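Local atomic coordinates of amino Transferase (Eubacterium rectale, PDB entry 3ELE), a protein that probably catalyses the transfer of amino groups between amino acids and oxo acids with pyridoxal-5'-phosphate as cofactor, as class I and II aminotransferases do. Residues P45-P50 / T303-Y309; H157-F162 / T187-T193; S345-C349 / V360-G364. All blocks are in the same frame, centred on the assembly; numbering follows the deposited sequence.

From the N terminus, the chain first runs through the loop at 45-50, between strand 38-39 and helix 51-63. There the loop meets 303-309 at the start of helix 306-323. Contact 1 thereby closes a loop that takes in the whole seven-stranded mixed sheet. Within that long loop lies contact 2, where 157-162, following edge strand 147-151, packs on 187-193 at the head of helix 191-208. Contact 3 opens after both close: past helix 345-353 the chain turns back so that 360-364, at an edge strand of the four-stranded antiparallel sheet, packs against the helix start. None touches another; the centres of contacts 1 and 2 are about 26 Å apart, those of 2 and 3 about 24 Å.

Contact 1: P45-P50 / T303-Y309; sequences PSIPAP and TGDINAY
Ile-47 and Tyr-309 carry this contact, their side chains meeting at a slant. The isoleucine drapes over one face of the phenol ring: its CG2 lies 4.1 Å from the centroid of the Tyr-309 ring, 20° off the normal, a CH-pi contact. With CG1 held between the backbone N and the carbonyl carbon (chi1 67°), the other branch runs across the phenol end and brings CD1 to 3.5 Å from CE2 of Tyr-309. That same methyl presses on the carbonyl oxygen of Asp-305, centre of an inverse gamma turn just ahead of the helix, while CG2 touches CB of Ala-308, 3.8 Å away. At the ring edge, near its plane, OG of Ser-46 lies 3.3 Å from CE1 of Tyr-309. The phenol oxygen of Tyr-309 accepts a hydrogen bond from N of Ser-46 (3.2 Å, N-H...O 147°).

Farther along, the Pro-50 ring rests against the backbone of Thr-303 and Gly-304, its CB 3.6 Å from the Thr-303 carbonyl oxygen. Water 1 bridges the backbones, donating to O of Pro-48 and accepting from N of Asp-305. Phe-334 meets the Tyr-309 ring, and Val-67 of the second subunit packs on Pro-48.

The chemistry is thus mainly apolar, with the tyrosine hydroxyl giving a loop amide an acceptor, so the start of helix 306-323 is joined to a loop between strand 38-39 and helix 51-63 that borders the dimer partner.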
ATOM      1  N   PRO A  45      -9.623  11.590  12.629  1.00 42.76           N
ATOM      2  CA  PRO A  45      -9.357  11.467  14.061  1.00 42.39           C
ATOM      3  C   PRO A  45      -8.820  12.777  14.668  1.00 41.09           C
ATOM      4  O   PRO A  45      -7.892  13.374  14.126  1.00 40.60           O
ATOM      5  CB  PRO A  45      -8.300  10.355  14.124  1.00 42.87           C
ATOM      6  CG  PRO A  45      -8.669   9.462  13.015  1.00 41.76           C
ATOM      7  CD  PRO A  45      -9.153  10.384  11.908  1.00 42.79           C
ATOM      8  N   SER A  46      -9.468  13.227  15.739  1.00 39.40           N
ATOM      9  CA  SER A  46      -9.132  14.466  16.419  1.00 38.64           C
ATOM     10  C   SER A  46      -8.530  14.312  17.824  1.00 38.79           C
ATOM     11  O   SER A  46      -8.079  15.315  18.381  1.00 39.86           O
ATOM     12  CB  SER A  46     -10.379  15.344  16.465  1.00 39.39           C
ATOM     13  OG  SER A  46     -11.436  14.664  17.097  1.00 37.62           O
ATOM     14  N   ILE A  47      -8.535  13.104  18.405  1.00 37.71           N
ATOM     15  CA  ILE A  47      -7.928  12.861  19.747  1.00 37.17           C
ATOM     16  C   ILE A  47      -6.506  12.311  19.533  1.00 36.44           C
ATOM     17  O   ILE A  47      -6.290  11.566  18.562  1.00 36.12           O
ATOM     18  CB  ILE A  47      -8.784  11.922  20.668  1.00 37.16           C
ATOM     19  CG1 ILE A  47      -8.865  10.460  20.133  1.00 38.69           C
ATOM     20  CG2 ILE A  47     -10.192  12.532  20.879  1.00 33.87           C
ATOM     21  CD1 ILE A  47      -9.730   9.506  21.006  1.00 38.06           C
ATOM     22  N   PRO A  48      -5.529  12.697  20.395  1.00 34.86           N
ATOM     23  CA  PRO A  48      -4.180  12.171  20.217  1.00 35.26           C
ATOM     24  C   PRO A  48      -4.077  10.690  20.582  1.00 36.19           C
ATOM     25  O   PRO A  48      -4.875  10.185  21.387  1.00 36.10           O
ATOM     26  CB  PRO A  48      -3.351  13.010  21.187  1.00 33.79           C
ATOM     27  CG  PRO A  48      -4.272  13.350  22.235  1.00 33.97           C
ATOM     28  CD  PRO A  48      -5.576  13.613  21.549  1.00 34.62           C
ATOM     29  N   ALA A  49      -3.097  10.009  19.979  1.00 35.94           N
ATOM     30  CA  ALA A  49      -2.825   8.603  20.260  1.00 34.45           C
ATOM     31  C   ALA A  49      -2.529   8.460  21.759  1.00 33.40           C
ATOM     32  O   ALA A  49      -2.039   9.419  22.376  1.00 34.03           O
ATOM     33  CB  ALA A  49      -1.601   8.110  19.441  1.00 32.50           C
ATOM     34  N   PRO A  50      -2.815   7.284  22.355  1.00 33.17           N
ATOM     35  CA  PRO A  50      -2.426   7.090  23.759  1.00 34.60           C
ATOM     36  C   PRO A  50      -0.895   7.148  23.859  1.00 35.75           C
ATOM     37  O   PRO A  50      -0.197   6.765  22.902  1.00 37.09           O
ATOM     38  CB  PRO A  50      -2.932   5.669  24.070  1.00 34.63           C
ATOM     39  CG  PRO A  50      -2.976   5.025  22.768  1.00 29.75           C
ATOM     40  CD  PRO A  50      -3.433   6.061  21.819  1.00 32.13           C
ATOM     41  N   THR A 303      -6.293   2.423  23.603  1.00 38.35           N
ATOM     42  CA  THR A 303      -7.070   3.361  22.801  1.00 39.47           C
ATOM     43  C   THR A 303      -6.839   4.775  23.318  1.00 40.08           C
ATOM     44  O   THR A 303      -6.393   4.962  24.463  1.00 39.51           O
ATOM     45  CB  THR A 303      -8.604   3.080  22.859  1.00 39.66           C
ATOM     46  OG1 THR A 303      -9.052   3.167  24.216  1.00 40.59           O
ATOM     47  CG2 THR A 303      -8.967   1.705  22.293  1.00 38.56           C
ATOM     48  N   GLY A 304      -7.159   5.763  22.480  1.00 40.23           N
ATOM     49  CA  GLY A 304      -7.141   7.169  22.907  1.00 40.28           C
ATOM     50  C   GLY A 304      -8.315   7.433  23.852  1.00 39.98           C
ATOM     51  O   GLY A 304      -9.052   6.508  24.201  1.00 39.58           O
ATOM     52  N   ASP A 305      -8.482   8.690  24.271  1.00 40.70           N
ATOM     53  CA  ASP A 305      -9.587   9.097  25.159  1.00 40.98           C
ATOM     54  C   ASP A 305     -10.929   9.099  24.384  1.00 40.93           C
ATOM     55  O   ASP A 305     -11.398  10.149  23.909  1.00 40.23           O
ATOM     56  CB  ASP A 305      -9.300  10.476  25.792  1.00 40.80           C
ATOM     57  CG  ASP A 305     -10.317  10.876  26.876  1.00 42.03           C
ATOM     58  OD1 ASP A 305     -11.165  10.053  27.300  1.00 42.05           O
ATOM     59  OD2 ASP A 305     -10.231  12.038  27.333  1.00 46.54           O
ATOM     60  N   ILE A 306     -11.543   7.913  24.297  1.00 41.37           N
ATOM     61  CA  ILE A 306     -12.821   7.705  23.573  1.00 41.15           C
ATOM     62  C   ILE A 306     -13.972   8.550  24.172  1.00 41.08           C
ATOM     63  O   ILE A 306     -14.893   8.932  23.449  1.00 40.95           O
ATOM     64  CB  ILE A 306     -13.240   6.173  23.509  1.00 42.03           C
ATOM     65  CG1 ILE A 306     -12.140   5.288  22.886  1.00 40.57           C
ATOM     66  CG2 ILE A 306     -14.573   5.961  22.710  1.00 41.52           C
ATOM     67  CD1 ILE A 306     -11.722   5.685  21.479  1.00 39.98           C
ATOM     68  N   ASN A 307     -13.901   8.863  25.473  1.00 41.26           N
ATOM     69  CA  ASN A 307     -14.927   9.693  26.149  1.00 41.00           C
ATOM     70  C   ASN A 307     -14.965  11.173  25.659  1.00 39.71           C
ATOM     71  O   ASN A 307     -15.974  11.869  25.850  1.00 38.92           O
ATOM     72  CB  ASN A 307     -14.760   9.625  27.672  1.00 41.60           C
ATOM     73  CG  ASN A 307     -16.006  10.062  28.416  1.00 44.38           C
ATOM     74  OD1 ASN A 307     -16.088  11.197  28.878  1.00 53.53           O
ATOM     75  ND2 ASN A 307     -17.001   9.182  28.491  1.00 48.91           N
ATOM     76  N   ALA A 308     -13.872  11.646  25.048  1.00 38.12           N
ATOM     77  CA  ALA A 308     -13.843  12.969  24.406  1.00 37.37           C
ATOM     78  C   ALA A 308     -14.850  13.010  23.242  1.00 36.54           C
ATOM     79  O   ALA A 308     -15.526  14.020  23.038  1.00 35.68           O
ATOM     80  CB  ALA A 308     -12.451  13.308  23.897  1.00 37.22           C
ATOM     81  N   TYR A 309     -14.939  11.909  22.488  1.00 34.74           N
ATOM     82  CA  TYR A 309     -15.901  11.802  21.396  1.00 35.78           C
ATOM     83  C   TYR A 309     -17.354  11.679  21.889  1.00 36.05           C
ATOM     84  O   TYR A 309     -18.279  12.205  21.232  1.00 34.87           O
ATOM     85  CB  TYR A 309     -15.592  10.595  20.490  1.00 35.92           C
ATOM     86  CG  TYR A 309     -14.306  10.643  19.664  1.00 34.47           C
ATOM     87  CD1 TYR A 309     -13.954  11.783  18.931  1.00 34.76           C
ATOM     88  CD2 TYR A 309     -13.510   9.494  19.508  1.00 39.01           C
ATOM     89  CE1 TYR A 309     -12.810  11.807  18.123  1.00 39.05           C
ATOM     90  CE2 TYR A 309     -12.361   9.498  18.674  1.00 36.62           C
ATOM     91  CZ  TYR A 309     -12.017  10.660  17.989  1.00 40.24           C
ATOM     92  OH  TYR A 309     -10.902  10.691  17.179  1.00 37.86           O
TER
HETATM   93  O   HOH W   1      -6.633  10.359  23.215  1.00 32.25           O

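Contact 2: H157-F162 / T187-T193; sequences HFQIDF and TVYSEET
The two segments come nearest at Phe-158 with Thr-187 and Gln-159 with Tyr-189, whose CA atoms are 6.1 and 5.9 Å apart, and no backbone-to-backbone hydrogen bond joins them; side chains do the linking.

The central Gln-159 chain bends at chi2 (-73°), which swings the amide over to the turn ahead of helix 191-208, where both ends are used. OE1 of Gln-159 accepts from OG1 of Thr-193 in a short contact of 2.5 Å, on a lone pair in the carbonyl plane, and from N of Ser-190 at 3.2 Å, a nearly straight bond (165°) whose donor is tilted 15° from that plane. NE2 of Gln-159 donates to O of Val-188 (3.0 Å); the acceptor lies close to the amide plane, whereas the donor stands well above the Val-188 carbonyl plane. Three bonds therefore fix the rotation of the amide.

Thr-187 reaches back with OG1 and donates to O of Phe-158 at 2.6 Å, also from above the carbonyl plane. Ile-160 crosses Tyr-189 at about a right angle, CG1 lying over one ring face 4.2 Å from the centroid. The Phe-162 ring turns its edge to O of Thr-193, which lies near the ring plane 3.4 Å from CZ. Water 2, in plane at the phenol edge, lies between O of Gln-159, to which it donates, and OH of Tyr-189. Ile-130 of strand 126-130 packs on both Ile-160 and Tyr-189.

With Ser-190 at the N-cap position, the Gln-159 amide sits against the N-terminal end of helix 191-208, tying to it the loop after edge strand 147-151 of the seven-stranded mixed sheet, consistent with the large, cofactor-binding domain of fold-type I aminotransferases. OE1 takes the cap's N-H and the Thr-193 hydroxyl, and the partial positive charge of the helix N terminus would probably favour an acceptor oxygen there.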
ATOM      1  N   HIS A 157     -34.600   2.566  12.179  1.00 45.15           N
ATOM      2  CA  HIS A 157     -33.578   2.186  13.199  1.00 42.86           C
ATOM      3  C   HIS A 157     -32.104   2.121  12.741  1.00 41.77           C
ATOM      4  O   HIS A 157     -31.232   1.947  13.587  1.00 41.89           O
ATOM      5  CB  HIS A 157     -33.955   0.817  13.795  1.00 43.21           C
ATOM      6  CG  HIS A 157     -35.299   0.793  14.452  1.00 43.02           C
ATOM      7  ND1 HIS A 157     -35.523   1.320  15.706  1.00 44.80           N
ATOM      8  CD2 HIS A 157     -36.491   0.307  14.026  1.00 45.06           C
ATOM      9  CE1 HIS A 157     -36.796   1.161  16.025  1.00 47.72           C
ATOM     10  NE2 HIS A 157     -37.406   0.553  15.022  1.00 45.65           N
ATOM     11  N   PHE A 158     -31.831   2.288  11.440  1.00 40.77           N
ATOM     12  CA  PHE A 158     -30.476   2.177  10.856  1.00 39.71           C
ATOM     13  C   PHE A 158     -29.782   0.830  11.122  1.00 37.82           C
ATOM     14  O   PHE A 158     -28.585   0.769  11.439  1.00 35.66           O
ATOM     15  CB  PHE A 158     -29.618   3.405  11.165  1.00 40.18           C
ATOM     16  CG  PHE A 158     -30.128   4.649  10.507  1.00 43.70           C
ATOM     17  CD1 PHE A 158     -29.894   4.871   9.145  1.00 42.70           C
ATOM     18  CD2 PHE A 158     -30.895   5.575  11.223  1.00 41.25           C
ATOM     19  CE1 PHE A 158     -30.394   6.032   8.507  1.00 42.64           C
ATOM     20  CE2 PHE A 158     -31.402   6.728  10.592  1.00 39.95           C
ATOM     21  CZ  PHE A 158     -31.147   6.955   9.235  1.00 36.79           C
ATOM     22  N   GLN A 159     -30.591  -0.233  10.985  1.00 35.99           N
ATOM     23  CA  GLN A 159     -30.148  -1.611  11.057  1.00 35.35           C
ATOM     24  C   GLN A 159     -30.184  -2.074   9.580  1.00 35.12           C
ATOM     25  O   GLN A 159     -29.684  -1.346   8.708  1.00 36.28           O
ATOM     26  CB  GLN A 159     -31.022  -2.423  12.027  1.00 34.15           C
ATOM     27  CG  GLN A 159     -30.954  -1.951  13.489  1.00 35.87           C
ATOM     28  CD  GLN A 159     -29.636  -2.299  14.201  1.00 37.05           C
ATOM     29  OE1 GLN A 159     -29.172  -3.463  14.186  1.00 30.98           O
ATOM     30  NE2 GLN A 159     -29.063  -1.306  14.885  1.00 28.55           N
ATOM     31  N   ILE A 160     -30.768  -3.227   9.280  1.00 34.68           N
ATOM     32  CA  ILE A 160     -30.815  -3.738   7.906  1.00 33.68           C
ATOM     33  C   ILE A 160     -32.254  -4.027   7.538  1.00 33.76           C
ATOM     34  O   ILE A 160     -32.980  -4.605   8.326  1.00 32.91           O
ATOM     35  CB  ILE A 160     -29.967  -5.026   7.758  1.00 33.83           C
ATOM     36  CG1 ILE A 160     -28.489  -4.734   8.122  1.00 34.06           C
ATOM     37  CG2 ILE A 160     -30.097  -5.605   6.335  1.00 33.89           C
ATOM     38  CD1 ILE A 160     -27.529  -5.920   7.968  1.00 32.23           C
ATOM     39  N   ASP A 161     -32.655  -3.588   6.343  1.00 34.91           N
ATOM     40  CA  ASP A 161     -33.959  -3.941   5.769  1.00 34.56           C
ATOM     41  C   ASP A 161     -33.687  -5.304   5.123  1.00 34.88           C
ATOM     42  O   ASP A 161     -33.217  -5.376   3.978  1.00 35.83           O
ATOM     43  CB  ASP A 161     -34.400  -2.881   4.751  1.00 33.86           C
ATOM     44  CG  ASP A 161     -35.708  -3.217   4.052  1.00 33.16           C
ATOM     45  OD1 ASP A 161     -36.149  -4.400   3.993  1.00 29.94           O
ATOM     46  OD2 ASP A 161     -36.270  -2.270   3.484  1.00 31.13           O
ATOM     47  N   PHE A 162     -33.972  -6.375   5.864  1.00 35.09           N
ATOM     48  CA  PHE A 162     -33.721  -7.749   5.386  1.00 34.49           C
ATOM     49  C   PHE A 162     -34.502  -8.172   4.153  1.00 35.92           C
ATOM     50  O   PHE A 162     -33.991  -8.982   3.379  1.00 35.74           O
ATOM     51  CB  PHE A 162     -33.861  -8.777   6.513  1.00 33.74           C
ATOM     52  CG  PHE A 162     -32.791  -8.649   7.557  1.00 34.25           C
ATOM     53  CD1 PHE A 162     -31.467  -9.025   7.262  1.00 31.82           C
ATOM     54  CD2 PHE A 162     -33.077  -8.100   8.811  1.00 34.54           C
ATOM     55  CE1 PHE A 162     -30.453  -8.885   8.205  1.00 32.86           C
ATOM     56  CE2 PHE A 162     -32.067  -7.952   9.764  1.00 33.28           C
ATOM     57  CZ  PHE A 162     -30.755  -8.349   9.466  1.00 30.74           C
ATOM     58  N   THR A 187     -24.599   4.079  13.554  1.00 33.53           N
ATOM     59  CA  THR A 187     -25.378   2.958  14.040  1.00 35.47           C
ATOM     60  C   THR A 187     -24.440   1.813  14.446  1.00 35.98           C
ATOM     61  O   THR A 187     -23.265   1.799  14.068  1.00 36.44           O
ATOM     62  CB  THR A 187     -26.378   2.442  12.975  1.00 35.33           C
ATOM     63  OG1 THR A 187     -27.348   1.604  13.614  1.00 37.08           O
ATOM     64  CG2 THR A 187     -25.655   1.675  11.829  1.00 38.43           C
ATOM     65  N   VAL A 188     -24.963   0.906  15.266  1.00 35.45           N
ATOM     66  CA  VAL A 188     -24.247  -0.291  15.690  1.00 34.43           C
ATOM     67  C   VAL A 188     -25.216  -1.438  15.513  1.00 34.16           C
ATOM     68  O   VAL A 188     -26.294  -1.417  16.109  1.00 36.63           O
ATOM     69  CB  VAL A 188     -23.755  -0.230  17.143  1.00 33.10           C
ATOM     70  CG1 VAL A 188     -23.167  -1.596  17.578  1.00 28.99           C
ATOM     71  CG2 VAL A 188     -22.721   0.842  17.309  1.00 34.25           C
ATOM     72  N   TYR A 189     -24.857  -2.425  14.699  1.00 35.21           N
ATOM     73  CA  TYR A 189     -25.738  -3.586  14.490  1.00 35.83           C
ATOM     74  C   TYR A 189     -25.793  -4.471  15.735  1.00 37.07           C
ATOM     75  O   TYR A 189     -24.752  -4.830  16.305  1.00 39.31           O
ATOM     76  CB  TYR A 189     -25.367  -4.418  13.261  1.00 35.98           C
ATOM     77  CG  TYR A 189     -25.421  -3.695  11.915  1.00 34.61           C
ATOM     78  CD1 TYR A 189     -26.402  -2.729  11.626  1.00 35.82           C
ATOM     79  CD2 TYR A 189     -24.530  -4.037  10.890  1.00 30.60           C
ATOM     80  CE1 TYR A 189     -26.457  -2.090  10.373  1.00 31.97           C
ATOM     81  CE2 TYR A 189     -24.587  -3.403   9.640  1.00 34.08           C
ATOM     82  CZ  TYR A 189     -25.551  -2.432   9.388  1.00 32.99           C
ATOM     83  OH  TYR A 189     -25.596  -1.810   8.162  1.00 31.31           O
ATOM     84  N   SER A 190     -27.016  -4.754  16.187  1.00 37.04           N
ATOM     85  CA  SER A 190     -27.266  -5.590  17.358  1.00 36.44           C
ATOM     86  C   SER A 190     -26.968  -7.043  17.043  1.00 36.75           C
ATOM     87  O   SER A 190     -26.911  -7.430  15.870  1.00 35.95           O
ATOM     88  CB  SER A 190     -28.742  -5.492  17.771  1.00 35.88           C
ATOM     89  OG  SER A 190     -29.582  -5.962  16.716  1.00 38.77           O
ATOM     90  N   GLU A 191     -26.834  -7.850  18.094  1.00 37.04           N
ATOM     91  CA  GLU A 191     -26.651  -9.298  17.949  1.00 37.61           C
ATOM     92  C   GLU A 191     -27.764  -9.885  17.083  1.00 36.63           C
ATOM     93  O   GLU A 191     -27.498 -10.736  16.220  1.00 38.00           O
ATOM     94  CB  GLU A 191     -26.654 -10.002  19.310  1.00 38.12           C
ATOM     95  CG  GLU A 191     -26.250 -11.458  19.227  1.00 41.27           C
ATOM     96  CD  GLU A 191     -26.304 -12.205  20.550  1.00 39.31           C
ATOM     97  OE1 GLU A 191     -27.259 -11.994  21.344  1.00 42.41           O
ATOM     98  OE2 GLU A 191     -25.413 -13.061  20.751  1.00 39.07           O
ATOM     99  N   GLU A 192     -28.996  -9.425  17.314  1.00 36.12           N
ATOM    100  CA  GLU A 192     -30.158  -9.882  16.560  1.00 36.99           C
ATOM    101  C   GLU A 192     -29.982  -9.604  15.057  1.00 33.93           C
ATOM    102  O   GLU A 192     -30.215 -10.489  14.238  1.00 34.03           O
ATOM    103  CB  GLU A 192     -31.446  -9.258  17.122  1.00 36.60           C
ATOM    104  CG  GLU A 192     -32.733  -9.724  16.457  1.00 42.70           C
ATOM    105  CD  GLU A 192     -33.984  -9.131  17.096  1.00 42.10           C
ATOM    106  OE1 GLU A 192     -33.989  -8.849  18.319  1.00 56.28           O
ATOM    107  OE2 GLU A 192     -34.981  -8.965  16.365  1.00 57.87           O
ATOM    108  N   THR A 193     -29.551  -8.392  14.716  1.00 32.58           N
ATOM    109  CA  THR A 193     -29.283  -8.011  13.318  1.00 31.66           C
ATOM    110  C   THR A 193     -28.186  -8.889  12.698  1.00 31.47           C
ATOM    111  O   THR A 193     -28.354  -9.391  11.585  1.00 31.66           O
ATOM    112  CB  THR A 193     -28.910  -6.523  13.226  1.00 29.88           C
ATOM    113  OG1 THR A 193     -30.041  -5.754  13.625  1.00 30.40           O
ATOM    114  CG2 THR A 193     -28.508  -6.120  11.828  1.00 28.87           C
TER
HETATM  115  O   HOH W   2     -27.352   0.254   8.259  1.00 37.44           O

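Contact 3: S345-C349 / V360-G364; sequences SNAFC and VAADG
Asn-346 reaches across from the first turn of helix 345-353 to the turn that follows strand 360-361. Its CB leaves the helix without heading straight for the other segment, but with CG anti to the carbonyl carbon (chi1 -57°) the amide swings over to it. CG comes 4.2 Å from OD2 of Asp-363. The amide then divides: OD1 of Asn-346 rests on the methyl CB of Ala-361 at 3.6 Å, while ND2 gives a weak hydrogen bond to OD2 of Asp-363 (3.2 Å, bent to 121°). Amide and carboxylate planes are turned 43° from each other.

That carboxylate has a firmer partner in water 3, which donates to OD2 of Asp-363 at 2.6 Å and accepts from N of Ser-345, so the aspartate reaches the start of the helix through a single water. OD1 of Asp-363 meets CB of Ser-345 at 3.4 Å. The serine hydroxyl itself turns to O of Trp-370, on strand 370-374, which pairs with 360-361. One helical turn on, SG of Cys-349 lies 3.5 Å from N of Ala-361, and Val-371 packs against the same cysteine.

Helix 345-353 thus lies against an edge strand of the four-stranded antiparallel sheet, the Ala-361 methyl packing among the side chains of Ser-345, Asn-346 and Cys-349. Such helix-on-sheet packing in the C-terminal part of the chain is consistent with the small alpha/beta domain of fold-type I, PLP-dependent aminotransferases.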
ATOM      1  N   SER A 345     -31.530  17.513   0.549  1.00 36.61           N
ATOM      2  CA  SER A 345     -30.359  17.711   1.439  1.00 36.60           C
ATOM      3  C   SER A 345     -29.299  18.651   0.886  1.00 36.36           C
ATOM      4  O   SER A 345     -28.650  19.346   1.658  1.00 37.91           O
ATOM      5  CB  SER A 345     -29.680  16.394   1.731  1.00 37.14           C
ATOM      6  OG  SER A 345     -30.620  15.442   2.140  1.00 38.94           O
ATOM      7  N   ASN A 346     -29.126  18.675  -0.440  1.00 36.34           N
ATOM      8  CA  ASN A 346     -28.142  19.568  -1.083  1.00 36.25           C
ATOM      9  C   ASN A 346     -28.548  21.042  -0.907  1.00 35.90           C
ATOM     10  O   ASN A 346     -27.709  21.876  -0.550  1.00 36.84           O
ATOM     11  CB  ASN A 346     -27.936  19.228  -2.567  1.00 37.07           C
ATOM     12  CG  ASN A 346     -27.489  17.779  -2.791  1.00 36.84           C
ATOM     13  OD1 ASN A 346     -26.358  17.419  -2.500  1.00 30.01           O
ATOM     14  ND2 ASN A 346     -28.383  16.959  -3.324  1.00 38.38           N
ATOM     15  N   ALA A 347     -29.838  21.329  -1.137  1.00 34.38           N
ATOM     16  CA  ALA A 347     -30.428  22.651  -0.942  1.00 34.00           C
ATOM     17  C   ALA A 347     -30.362  23.042   0.540  1.00 34.20           C
ATOM     18  O   ALA A 347     -30.063  24.197   0.866  1.00 34.85           O
ATOM     19  CB  ALA A 347     -31.867  22.678  -1.447  1.00 34.83           C
ATOM     20  N   PHE A 348     -30.621  22.079   1.430  1.00 33.51           N
ATOM     21  CA  PHE A 348     -30.472  22.292   2.878  1.00 33.35           C
ATOM     22  C   PHE A 348     -29.012  22.587   3.288  1.00 33.60           C
ATOM     23  O   PHE A 348     -28.789  23.482   4.107  1.00 33.73           O
ATOM     24  CB  PHE A 348     -31.032  21.112   3.679  1.00 34.07           C
ATOM     25  CG  PHE A 348     -30.768  21.204   5.164  1.00 33.87           C
ATOM     26  CD1 PHE A 348     -31.367  22.198   5.921  1.00 34.85           C
ATOM     27  CD2 PHE A 348     -29.927  20.290   5.802  1.00 36.13           C
ATOM     28  CE1 PHE A 348     -31.114  22.305   7.311  1.00 36.41           C
ATOM     29  CE2 PHE A 348     -29.688  20.371   7.176  1.00 34.80           C
ATOM     30  CZ  PHE A 348     -30.283  21.382   7.931  1.00 34.43           C
ATOM     31  N   CYS A 349     -28.045  21.850   2.726  1.00 33.62           N
ATOM     32  CA  CYS A 349     -26.615  22.092   3.012  1.00 35.51           C
ATOM     33  C   CYS A 349     -26.144  23.460   2.530  1.00 37.08           C
ATOM     34  O   CYS A 349     -25.225  24.010   3.133  1.00 38.44           O
ATOM     35  CB  CYS A 349     -25.711  20.993   2.463  1.00 34.52           C
ATOM     36  SG  CYS A 349     -25.935  19.503   3.370  1.00 37.90           S
ATOM     37  N   VAL A 360     -22.557  17.805   5.475  1.00 33.40           N
ATOM     38  CA  VAL A 360     -22.458  17.026   4.243  1.00 33.51           C
ATOM     39  C   VAL A 360     -23.771  16.309   3.924  1.00 34.47           C
ATOM     40  O   VAL A 360     -24.282  15.572   4.764  1.00 35.62           O
ATOM     41  CB  VAL A 360     -21.307  15.972   4.407  1.00 34.16           C
ATOM     42  CG1 VAL A 360     -21.196  15.067   3.202  1.00 32.79           C
ATOM     43  CG2 VAL A 360     -19.950  16.675   4.669  1.00 28.68           C
ATOM     44  N   ALA A 361     -24.288  16.503   2.702  1.00 33.49           N
ATOM     45  CA  ALA A 361     -25.518  15.830   2.239  1.00 32.13           C
ATOM     46  C   ALA A 361     -25.261  14.333   2.192  1.00 31.80           C
ATOM     47  O   ALA A 361     -24.186  13.910   1.778  1.00 30.59           O
ATOM     48  CB  ALA A 361     -25.962  16.343   0.862  1.00 30.13           C
ATOM     49  N   ALA A 362     -26.239  13.545   2.639  1.00 31.75           N
ATOM     50  CA  ALA A 362     -26.105  12.098   2.708  1.00 32.48           C
ATOM     51  C   ALA A 362     -26.498  11.354   1.410  1.00 33.69           C
ATOM     52  O   ALA A 362     -26.469  10.122   1.382  1.00 33.60           O
ATOM     53  CB  ALA A 362     -26.869  11.560   3.911  1.00 32.21           C
ATOM     54  N   ASP A 363     -26.812  12.095   0.337  1.00 34.44           N
ATOM     55  CA  ASP A 363     -27.208  11.522  -0.972  1.00 33.93           C
ATOM     56  C   ASP A 363     -26.114  10.598  -1.504  1.00 34.38           C
ATOM     57  O   ASP A 363     -26.393   9.474  -1.888  1.00 34.17           O
ATOM     58  CB  ASP A 363     -27.484  12.600  -2.029  1.00 34.78           C
ATOM     59  CG  ASP A 363     -28.436  13.697  -1.538  1.00 37.70           C
ATOM     60  OD1 ASP A 363     -28.213  14.211  -0.427  1.00 41.48           O
ATOM     61  OD2 ASP A 363     -29.341  14.089  -2.280  1.00 39.38           O
ATOM     62  N   GLY A 364     -24.876  11.079  -1.463  1.00 36.04           N
ATOM     63  CA  GLY A 364     -23.682  10.330  -1.871  1.00 37.48           C
ATOM     64  C   GLY A 364     -23.405   9.087  -1.034  1.00 37.93           C
ATOM     65  O   GLY A 364     -22.771   8.158  -1.523  1.00 38.94           O
TER
HETATM   66  O   HOH W   3     -31.380  14.841  -0.767  1.00 37.12           O